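Local coordinates for methyltransferase small domain-containing protein (Thermoplasma acidophilum, PDB 1NE2), which is of unknown function but is probably a methyltransferase that uses S-adenosylmethionine, at residues A150-F153 with L154-E157. Residues are numbered along the deposited sequence; the frame is centred on the assembly and turned at random.
Sequences ARDF and LRRE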
loop_
_atom_site.group_PDB
_atom_site.type_symbol
_atom_site.label_atom_id
_atom_site.label_comp_id
_atom_site.label_asym_id
_atom_site.label_seq_id
_atom_site.Cartn_x
_atom_site.Cartn_y
_atom_site.Cartn_z
ATOM N N ALA B 150 -12.316 -8.234 24.748
ATOM C CA ALA B 150 -12.715 -8.816 23.469
ATOM C C ALA B 150 -11.821 -10.007 23.126
ATOM O O ALA B 150 -11.940 -10.601 22.054
ATOM C CB ALA B 150 -12.626 -7.764 22.371
ATOM N N ARG B 151 -10.939 -10.353 24.059
ATOM C CA ARG B 151 -9.983 -11.445 23.893
ATOM C C ARG B 151 -10.573 -12.764 23.389
ATOM O O ARG B 151 -10.110 -13.319 22.390
ATOM C CB ARG B 151 -9.260 -11.683 25.219
ATOM C CG ARG B 151 -7.952 -12.427 25.092
ATOM C CD ARG B 151 -7.225 -12.472 26.425
ATOM N NE ARG B 151 -5.846 -12.921 26.268
ATOM C CZ ARG B 151 -4.980 -13.045 27.267
ATOM N NH1 ARG B 151 -5.350 -12.756 28.509
ATOM N NH2 ARG B 151 -3.740 -13.449 27.025
ATOM N N ASP B 152 -11.584 -13.273 24.087
ATOM C CA ASP B 152 -12.205 -14.536 23.703
ATOM C C ASP B 152 -12.798 -14.477 22.301
ATOM O O ASP B 152 -12.549 -15.357 21.474
ATOM C CB ASP B 152 -13.295 -14.918 24.707
ATOM C CG ASP B 152 -12.750 -15.133 26.107
ATOM O OD1 ASP B 152 -11.818 -15.949 26.266
ATOM O OD2 ASP B 152 -13.258 -14.488 27.049
ATOM N N PHE B 153 -13.581 -13.437 22.040
ATOM C CA PHE B 153 -14.209 -13.258 20.738
ATOM C C PHE B 153 -13.158 -13.151 19.634
ATOM O O PHE B 153 -13.262 -13.808 18.601
ATOM C CB PHE B 153 -15.074 -11.998 20.737
ATOM C CG PHE B 153 -15.671 -11.669 19.394
ATOM C CD1 PHE B 153 -16.612 -12.511 18.810
ATOM C CD2 PHE B 153 -15.294 -10.514 18.716
ATOM C CE1 PHE B 153 -17.171 -12.207 17.569
ATOM C CE2 PHE B 153 -15.844 -10.200 17.474
ATOM C CZ PHE B 153 -16.785 -11.048 16.901
ATOM N N LEU B 154 -12.149 -12.317 19.856
ATOM C CA LEU B 154 -11.103 -12.131 18.857
ATOM C C LEU B 154 -10.312 -13.399 18.572
ATOM O O LEU B 154 -10.070 -13.728 17.414
ATOM C CB LEU B 154 -10.163 -11.001 19.282
ATOM C CG LEU B 154 -10.799 -9.609 19.245
ATOM C CD1 LEU B 154 -9.780 -8.573 19.687
ATOM C CD2 LEU B 154 -11.295 -9.299 17.833
ATOM N N ARG B 155 -9.909 -14.114 19.618
ATOM C CA ARG B 155 -9.155 -15.344 19.429
ATOM C C ARG B 155 -9.970 -16.326 18.592
ATOM O O ARG B 155 -9.453 -16.946 17.659
ATOM C CB ARG B 155 -8.813 -15.970 20.780
ATOM C CG ARG B 155 -8.039 -17.273 20.682
ATOM C CD ARG B 155 -7.712 -17.810 22.064
ATOM N NE ARG B 155 -8.901 -17.876 22.907
ATOM C CZ ARG B 155 -9.071 -17.179 24.027
ATOM N NH1 ARG B 155 -8.124 -16.354 24.456
ATOM N NH2 ARG B 155 -10.195 -17.305 24.720
ATOM N N ARG B 156 -11.253 -16.450 18.915
ATOM C CA ARG B 156 -12.134 -17.358 18.188
ATOM C C ARG B 156 -12.173 -16.976 16.712
ATOM O O ARG B 156 -11.919 -17.806 15.838
ATOM C CB ARG B 156 -13.554 -17.293 18.760
ATOM C CG ARG B 156 -14.498 -18.358 18.220
ATOM C CD ARG B 156 -15.941 -18.035 18.578
ATOM N NE ARG B 156 -16.504 -17.016 17.693
ATOM C CZ ARG B 156 -17.668 -16.408 17.893
ATOM N NH1 ARG B 156 -18.404 -16.708 18.956
ATOM N NH2 ARG B 156 -18.105 -15.508 17.023
ATOM N N GLU B 157 -12.490 -15.713 16.445
ATOM C CA GLU B 157 -12.581 -15.217 15.076
ATOM C C GLU B 157 -11.266 -15.286 14.301
ATOM O O GLU B 157 -11.248 -15.702 13.140
ATOM C CB GLU B 157 -13.102 -13.775 15.066
ATOM C CG GLU B 157 -14.552 -13.623 15.510
ATOM C CD GLU B 157 -15.493 -14.560 14.768
ATOM O OE1 GLU B 157 -15.891 -15.595 15.349
ATOM O OE2 GLU B 157 -15.826 -14.269 13.598
HETATM O O HOH W 1 -11.929 -18.265 22.259
#
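Glu157 lays its CG over one face of the Phe153 ring, a CH-pi contact 3.9 Å from CG to the ring centroid. Its carboxylate runs almost parallel to that ring, the planes 7° apart. Phe153 has CG anti to its backbone N (chi1 175°), which swings the ring forward along the helix to meet Arg156 and Glu157. Arg156 comes to the rim of the same ring, NH2 lying 3.5 Å from Phe153 CE1 near the ring plane, with the guanidinium turned steeply against it. A bend at chi3 (79°) brings this guanidinium back to Glu157, and Arg156 NE and NH2 both grip Glu157 OE1, each at 2.8 Å, in the guanidinium plane.

On the neighbouring flank of the helix, Arg155 runs alongside Asp152, pointing the same way, and its NH2 reaches Asp152 OD1 at 2.6 Å on the anti lone pair, a salt bridge bent at the hydrogen. Arg155 NE also holds a water that donates to Asp152 O, tying the side chain to the backbone. Arg155 NH1 and Arg151 NE share Glu167, whose charge should offset their closeness. On the buried side Leu154 CD1 packs against Ala150 CB at 4.0 Å, next to Phe120, Ile132 and Phe193. Four i to i+4 backbone bonds, from Leu154 N to Ala150 O through Glu157 N to Phe153 O, mark the amphipathic first turns of helix 151-161, which packs on the sheet of this Rossmann-like methyltransferase fold.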